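Local coordinates for protein glycogen synthase (PDB 6GNF) that is a two-domain glycosyltransferase of the bacterial glycogen and starch synthase family and holds ADP and a glycan in its interdomain cleft, at residues 438-443 with 460-465; 448-453 with 516-521; 423-428 with 509-514. All coordinates share one frame; numbering follows the deposited sequence. Where two conformers were deposited one is given.

Interaction 1: residues 438-443 with 460-465. With ADP (adenosine-5'-diphosphate), chain F.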
# COMPACT_ATOMS: atom_id res chain seq x y z
N LEU A 438 4.52 0.47 6.26
CA LEU A 438 5.76 -0.24 5.99
C LEU A 438 6.99 0.47 6.59
O LEU A 438 7.92 -0.20 7.03
CB LEU A 438 5.93 -0.48 4.50
CG LEU A 438 4.93 -1.45 3.82
CD1 LEU A 438 5.27 -1.67 2.35
CD2 LEU A 438 4.90 -2.79 4.54
N ASN A 439 6.99 1.80 6.61
CA ASN A 439 8.09 2.56 7.16
C ASN A 439 8.57 2.09 8.51
O ASN A 439 9.77 2.00 8.72
CB ASN A 439 7.71 4.03 7.32
CG ASN A 439 7.82 4.80 6.04
OD1 ASN A 439 7.94 4.23 4.94
ND2 ASN A 439 7.75 6.11 6.16
N GLN A 440 7.63 1.80 9.40
CA GLN A 440 7.98 1.45 10.78
C GLN A 440 8.71 0.11 10.85
O GLN A 440 9.56 -0.08 11.72
CB GLN A 440 6.74 1.47 11.69
CG GLN A 440 5.82 0.26 11.59
CD GLN A 440 4.80 0.36 10.46
OE1 GLN A 440 4.93 1.17 9.53
NE2 GLN A 440 3.76 -0.45 10.56
N LEU A 441 8.42 -0.79 9.91
CA LEU A 441 9.08 -2.08 9.85
C LEU A 441 10.53 -1.90 9.41
O LEU A 441 11.46 -2.40 10.05
CB LEU A 441 8.36 -3.02 8.88
CG LEU A 441 6.86 -3.25 9.10
CD1 LEU A 441 6.35 -4.29 8.12
CD2 LEU A 441 6.56 -3.66 10.52
N TYR A 442 10.72 -1.14 8.33
CA TYR A 442 12.06 -0.80 7.88
C TYR A 442 12.83 -0.13 9.01
O TYR A 442 13.97 -0.51 9.31
CB TYR A 442 12.01 0.15 6.69
CG TYR A 442 11.48 -0.44 5.40
CD1 TYR A 442 11.59 -1.79 5.12
CD2 TYR A 442 10.89 0.38 4.44
CE1 TYR A 442 11.11 -2.32 3.93
CE2 TYR A 442 10.42 -0.14 3.25
CZ TYR A 442 10.54 -1.49 3.00
OH TYR A 442 10.05 -2.00 1.82
N ALA A 443 12.22 0.87 9.63
CA ALA A 443 12.88 1.63 10.68
C ALA A 443 13.41 0.73 11.78
O ALA A 443 14.55 0.87 12.22
CB ALA A 443 11.91 2.66 11.26
N ASP A 460 -0.55 -2.70 16.06
CA ASP A 460 -0.06 -4.08 16.03
C ASP A 460 1.46 -4.17 15.95
O ASP A 460 2.05 -5.06 16.56
CB ASP A 460 -0.65 -4.84 14.83
CG ASP A 460 -2.10 -5.21 15.03
OD1 ASP A 460 -2.46 -5.70 16.11
OD2 ASP A 460 -2.89 -5.03 14.09
N THR A 461 2.08 -3.28 15.18
CA THR A 461 3.50 -3.40 14.86
C THR A 461 4.44 -2.65 15.80
O THR A 461 5.64 -2.91 15.83
CB THR A 461 3.78 -2.91 13.42
OG1 THR A 461 3.22 -1.59 13.25
CG2 THR A 461 3.15 -3.87 12.43
N VAL A 462 3.90 -1.70 16.57
CA VAL A 462 4.69 -0.90 17.50
C VAL A 462 4.12 -0.98 18.92
O VAL A 462 3.50 -0.04 19.41
CB VAL A 462 4.77 0.58 17.05
CG1 VAL A 462 5.77 1.37 17.90
CG2 VAL A 462 5.14 0.68 15.58
N PRO A 463 4.29 -2.14 19.58
CA PRO A 463 3.99 -2.23 21.00
C PRO A 463 5.02 -1.44 21.82
O PRO A 463 6.02 -0.97 21.27
CB PRO A 463 4.09 -3.73 21.29
CG PRO A 463 5.01 -4.25 20.25
CD PRO A 463 4.68 -3.45 19.03
N PRO A 464 4.80 -1.30 23.14
CA PRO A 464 5.65 -0.43 23.98
C PRO A 464 7.15 -0.76 24.05
O PRO A 464 7.95 0.13 24.37
CB PRO A 464 5.01 -0.55 25.37
CG PRO A 464 3.61 -0.98 25.12
CD PRO A 464 3.67 -1.86 23.91
N GLN A 465 7.53 -2.01 23.77
CA GLN A 465 8.95 -2.41 23.78
C GLN A 465 9.71 -1.80 22.61
O GLN A 465 10.90 -1.57 22.71
CB GLN A 465 9.13 -3.92 23.69
CG GLN A 465 8.33 -4.61 22.61
CD GLN A 465 7.10 -5.30 23.14
OE1 GLN A 465 6.29 -4.72 23.85
NE2 GLN A 465 6.93 -6.54 22.73
PB ADP F . 1.43 3.67 1.64
O1B ADP F . 0.16 3.94 2.40
O2B ADP F . 1.49 2.30 1.03
O3B ADP F . 1.85 4.80 0.74
PA ADP F . 3.42 2.39 3.29
O1A ADP F . 2.58 1.12 3.39
O2A ADP F . 4.26 2.86 4.47
O3A ADP F . 2.53 3.66 2.83
O5' ADP F . 4.41 2.25 2.02
C5' ADP F . 4.97 3.39 1.37
C4' ADP F . 6.35 3.01 0.86
O4' ADP F . 6.88 3.98 -0.06
C3' ADP F . 7.34 2.93 2.00
O3' ADP F . 8.14 1.76 1.80
C2' ADP F . 8.14 4.20 1.92
O2' ADP F . 9.48 3.93 2.33
C1' ADP F . 8.06 4.59 0.45
N9 ADP F . 7.96 6.05 0.15
C8 ADP F . 6.88 6.84 0.34
N7 ADP F . 7.13 8.12 -0.07
C5 ADP F . 8.39 8.15 -0.55
C6 ADP F . 9.29 9.16 -1.14
N6 ADP F . 8.89 10.43 -1.31
N1 ADP F . 10.53 8.77 -1.50
C2 ADP F . 10.97 7.51 -1.33
N3 ADP F . 10.20 6.54 -0.81
C4 ADP F . 8.93 6.78 -0.40
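The nucleotide site of the C-terminal Rossmann-like domain is backed by a contact in which Gln440, on the helix that starts just after Leu438, reaches Thr461 at the end of helix 457-461. The two side chains cross at about a right angle. Gln440 NE2 donates to Thr461 OG1 over 3.0 Å, with an N-H...O angle of 153°. The hydroxyl lies slightly tilted from the amide plane. Gln440 CG sits between the backbone N and the carbonyl carbon (chi1 78°). The chain bends at chi2, which brings NE2 to two acceptors, Cys436 O, its stronger partner, and Thr461 OG1. Thr461 OG1 in turn bonds to Gly457 O, one turn back in its own helix. This buried amide nitrogen and buried hydroxyl thus each have two partners.

Apolar contacts flank the bond. Leu441 CD2 meets Thr461 CG2 at 3.9 Å. Val462 CG2 comes to Gln440 CG at 4.1 Å.

Leu438 and the first turn of helix 439-445 serve ADP. Leu438 N donates to ADP O2A at 3.0 Å, with an N-H...O angle of 157°. The alpha-phosphate therefore sits at the helix N-terminus, whose dipole would help to stabilise the negative charge. On the ribose, ADP O2' makes a weak bond to Asn439 OD1, and ADP O3' lies 3.3 Å from Tyr442 CE2, near the ring plane at its edge. Lys363 and Arg358 also hold the nucleotide. A helix N-terminus at the phosphate, with the following turn at the ribose, is typical of the nucleotide site in GT-B glycosyltransferases.

Interaction 2: residues 448-453 with 516-521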
# COMPACT_ATOMS: atom_id res chain seq x y z
N THR A 448 15.91 2.19 14.33
CA THR A 448 15.29 3.50 14.37
C THR A 448 13.90 3.32 14.98
O THR A 448 13.11 2.49 14.52
CB THR A 448 15.21 4.11 12.95
OG1 THR A 448 16.55 4.32 12.46
CG2 THR A 448 14.47 5.43 12.95
N ILE A 449 13.60 4.12 16.00
CA ILE A 449 12.44 3.88 16.85
C ILE A 449 11.18 4.56 16.32
O ILE A 449 11.16 5.78 16.16
CB ILE A 449 12.72 4.39 18.28
CG1 ILE A 449 13.82 3.54 18.92
CG2 ILE A 449 11.46 4.37 19.12
CD1 ILE A 449 14.45 4.14 20.16
N PRO A 450 10.11 3.77 16.07
CA PRO A 450 8.87 4.38 15.59
C PRO A 450 8.13 5.22 16.64
O PRO A 450 8.03 4.82 17.80
CB PRO A 450 8.00 3.17 15.19
CG PRO A 450 8.95 2.03 15.05
CD PRO A 450 10.04 2.30 16.04
N VAL A 451 7.64 6.38 16.20
CA VAL A 451 6.72 7.20 16.98
C VAL A 451 5.52 7.41 16.07
O VAL A 451 5.59 8.16 15.11
CB VAL A 451 7.36 8.55 17.39
CG1 VAL A 451 6.41 9.36 18.25
CG2 VAL A 451 8.67 8.32 18.11
N VAL A 452 4.42 6.72 16.39
CA VAL A 452 3.35 6.50 15.44
C VAL A 452 1.97 6.84 16.01
O VAL A 452 1.76 6.86 17.21
CB VAL A 452 3.35 5.04 14.95
CG1 VAL A 452 4.69 4.70 14.33
CG2 VAL A 452 3.05 4.07 16.09
N ALA A 453 1.03 7.12 15.11
CA ALA A 453 -0.36 7.31 15.49
C ALA A 453 -0.97 5.98 15.93
O ALA A 453 -0.63 4.93 15.39
CB ALA A 453 -1.16 7.88 14.33
N LEU A 516 18.12 -1.94 20.17
CA LEU A 516 18.53 -3.34 20.04
C LEU A 516 17.32 -4.24 19.94
O LEU A 516 17.32 -5.17 19.12
CB LEU A 516 19.43 -3.76 21.22
CG LEU A 516 20.95 -3.60 21.04
CD1 LEU A 516 21.34 -2.39 20.20
CD2 LEU A 516 21.64 -3.55 22.40
N ASP A 517 16.29 -3.95 20.72
CA ASP A 517 15.04 -4.72 20.68
C ASP A 517 14.35 -4.57 19.33
O ASP A 517 13.82 -5.54 18.78
CB ASP A 517 14.07 -4.28 21.79
CG ASP A 517 14.53 -4.70 23.18
OD1 ASP A 517 15.67 -5.20 23.29
OD2 ASP A 517 13.78 -4.53 24.16
N CYS A 518 14.39 -3.36 18.78
CA CYS A 518 13.88 -3.11 17.44
C CYS A 518 14.64 -3.92 16.41
O CYS A 518 14.02 -4.54 15.55
CB CYS A 518 13.97 -1.62 17.09
SG CYS A 518 12.65 -0.60 17.79
N MET A 519 15.97 -3.91 16.47
CA MET A 519 16.77 -4.64 15.49
C MET A 519 16.58 -6.15 15.59
O MET A 519 16.69 -6.85 14.60
CB MET A 519 18.26 -4.27 15.60
CG MET A 519 18.56 -2.85 15.15
SD MET A 519 20.33 -2.50 15.03
CE MET A 519 20.75 -3.41 13.55
N ALA A 520 16.27 -6.65 16.78
CA ALA A 520 16.02 -8.08 17.00
C ALA A 520 14.61 -8.49 16.59
O ALA A 520 14.32 -9.68 16.52
CB ALA A 520 16.27 -8.44 18.45
N ASN A 521 13.74 -7.51 16.34
CA ASN A 521 12.35 -7.76 15.96
C ASN A 521 12.23 -8.32 14.55
O ASN A 521 12.60 -7.67 13.58
CB ASN A 521 11.56 -6.45 16.06
CG ASN A 521 10.07 -6.65 15.89
OD1 ASN A 521 9.56 -7.75 16.10
ND2 ASN A 521 9.36 -5.58 15.51
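The ring of Pro450 is the one ring that meets the other segment, and it is a puckered pyrrolidine, not a flat group. Cys518 SG approaches it at the CD corner, 4.3 Å away. No aromatic ring or planar amide takes part across this contact. The same sulfur lies 4.4 Å from Ile449 CG1, so one thiol touches two consecutive residues of strand 449-452. Cys518 points toward the strand, and its SG sits beside its own backbone N (chi1 -80°). These touches are apolar, and no hydrogen bond joins the segments. The backbones are nearest at Ile449 and Cys518, whose CA atoms are 7.2 Å apart.

This is helix-on-sheet packing in a Rossmann-like domain: the last turn of helix 509-520 lies against strand 449-452 of the parallel sheet. Met444 of helix 439-445 packs on both Pro450 and Cys518, and Phe466 also touches Cys518. Through its backbone Ile449 is bonded to Asp425 and Cys427, just before and within strand 426-429, while Pro450 is bonded to Phe468 of strand 468-469.

Interaction 3: residues 423-428 with 509-514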
# COMPACT_ATOMS: atom_id res chain seq x y z
N GLY A 423 19.78 7.19 9.44
CA GLY A 423 20.34 8.32 10.18
C GLY A 423 19.46 8.84 11.31
O GLY A 423 19.96 9.31 12.32
N ALA A 424 18.15 8.77 11.11
CA ALA A 424 17.20 9.28 12.10
C ALA A 424 17.19 8.43 13.36
O ALA A 424 17.44 7.22 13.30
CB ALA A 424 15.80 9.34 11.51
N ASP A 425 16.88 9.06 14.48
CA ASP A 425 16.67 8.35 15.74
C ASP A 425 15.26 7.82 15.81
O ASP A 425 15.01 6.76 16.38
CB ASP A 425 16.92 9.28 16.90
CG ASP A 425 18.33 9.78 16.93
OD1 ASP A 425 19.23 8.93 16.81
OD2 ASP A 425 18.54 11.01 17.07
N TYR A 426 14.33 8.58 15.24
CA TYR A 426 12.91 8.26 15.31
C TYR A 426 12.25 8.29 13.93
O TYR A 426 12.57 9.13 13.10
CB TYR A 426 12.22 9.24 16.25
CG TYR A 426 12.75 9.18 17.67
CD1 TYR A 426 12.44 8.11 18.50
CD2 TYR A 426 13.57 10.19 18.17
CE1 TYR A 426 12.93 8.05 19.80
CE2 TYR A 426 14.07 10.13 19.47
CZ TYR A 426 13.74 9.06 20.28
OH TYR A 426 14.23 9.01 21.58
N CYS A 427 11.32 7.36 13.72
CA CYS A 427 10.50 7.31 12.51
C CYS A 427 9.10 7.82 12.85
O CYS A 427 8.34 7.18 13.56
CB CYS A 427 10.44 5.88 11.99
SG CYS A 427 9.26 5.63 10.66
N LEU A 428 8.76 8.99 12.30
CA LEU A 428 7.56 9.72 12.69
C LEU A 428 6.43 9.49 11.69
O LEU A 428 6.55 9.85 10.52
CB LEU A 428 7.90 11.21 12.75
CG LEU A 428 6.89 12.19 13.34
CD1 LEU A 428 6.73 11.97 14.82
CD2 LEU A 428 7.35 13.62 13.07
N PRO A 509 19.88 4.65 28.91
CA PRO A 509 20.05 3.21 28.70
C PRO A 509 18.84 2.53 28.06
O PRO A 509 19.02 1.60 27.28
CB PRO A 509 20.28 2.69 30.12
CG PRO A 509 20.99 3.81 30.79
CD PRO A 509 20.40 5.07 30.22
N LYS A 510 17.64 3.00 28.38
CA LYS A 510 16.41 2.46 27.79
C LYS A 510 16.33 2.70 26.29
O LYS A 510 15.85 1.84 25.54
CB LYS A 510 15.17 3.06 28.46
CG LYS A 510 15.01 2.68 29.92
CD LYS A 510 13.64 3.07 30.46
CE LYS A 510 13.63 3.02 31.98
NZ LYS A 510 12.27 3.29 32.53
N PHE A 511 16.79 3.87 25.87
CA PHE A 511 16.90 4.22 24.45
C PHE A 511 17.78 3.21 23.73
O PHE A 511 17.36 2.63 22.73
CB PHE A 511 17.43 5.65 24.30
CG PHE A 511 17.76 6.04 22.89
CD1 PHE A 511 19.03 5.82 22.38
CD2 PHE A 511 16.82 6.67 22.08
CE1 PHE A 511 19.35 6.19 21.08
CE2 PHE A 511 17.13 7.03 20.78
CZ PHE A 511 18.39 6.79 20.28
N LYS A 512 18.98 2.98 24.26
CA LYS A 512 19.91 2.00 23.68
C LYS A 512 19.29 0.61 23.60
O LYS A 512 19.49 -0.09 22.60
CB LYS A 512 21.21 1.92 24.48
CG LYS A 512 22.37 2.73 23.91
CD LYS A 512 22.22 4.23 24.14
CE LYS A 512 23.49 4.84 24.72
NZ LYS A 512 24.71 4.57 23.91
N LYS A 513 18.57 0.22 24.65
CA LYS A 513 17.93 -1.09 24.69
C LYS A 513 16.81 -1.20 23.67
O LYS A 513 16.67 -2.23 23.00
CB LYS A 513 17.39 -1.38 26.09
CG LYS A 513 16.91 -2.82 26.28
CD LYS A 513 16.19 -2.99 27.60
CE LYS A 513 15.96 -4.46 27.93
NZ LYS A 513 15.16 -5.15 26.88
N MET A 514 16.01 -0.14 23.54
CA MET A 514 14.89 -0.12 22.60
C MET A 514 15.36 -0.30 21.15
O MET A 514 14.68 -0.96 20.35
CB MET A 514 14.07 1.17 22.75
CG MET A 514 12.74 1.15 22.01
SD MET A 514 11.63 2.53 22.40
CE MET A 514 10.90 1.99 23.94
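Phe511 of helix 509-520 presents its ring edge to two oxygens, those of Tyr426 and Asp425. Tyr426 OH lies near the Phe511 ring plane, 3.5 Å from Phe511 CD2 and 3.6 Å from Phe511 CE2. It therefore sits beside the bond between those two carbons. Tyr426 CZ follows at 4.0 Å from Phe511 CE2, also in the Phe511 plane. The two side chains approach at a slant. Further round the same edge, Asp425 OD1 makes a long approach, 4.2 Å from Phe511 CZ. The carboxylate and ring planes are 77° apart. No hydrogen bond crosses here. Tyr426 OH faces the weakly positive C-H groups of the ring edge, so its contact is probably mildly favourable electrostatically.

The first torsion of Phe511 places its ring there. CG is anti to the backbone N (chi1 172°), which carries the ring out from the helix toward the strand.

The next shell fixes each partner. Asp425 OD2 forms a salt bridge with Lys335 NZ and accepts from Leu352 N, so its OD2 is fixed by two partners. Tyr426 stacks on Phe353 of the adjacent strand and is also touched by Ala502 and Leu503 of helix 485-503. Tyr506 packs edge-to-face with Phe511 and touches both Asp425 and Tyr426. An aromatic side chain from a helix, set against the start of a central parallel strand, is helix-on-sheet packing of the C-terminal Rossmann-like domain of a GT-B fold.

In the fold
All three contacts lie in the C-terminal domain, and interaction 1 alone touches ADP. Its centre is about 5 Å from that of interaction 2 and about 12 Å from that of interaction 3. Helix 439-445 leads into strand 449-452, and Ala443 O is 2.8 Å from Thr448 N, probably hydrogen-bonded. Val462 CG2 of interaction 1 packs 3.8 Å from Pro450 CB of interaction 2. Interactions 2 and 3, with centres about 7 Å apart, share helix 509-520 and use the neighbouring strands 449-452 and 426-429. Val451 N lies 2.8 Å from Cys427 O there, a probable sheet bond. The Pro450 side chain is about 11 Å from ADP, so interaction 2 does not line the pocket.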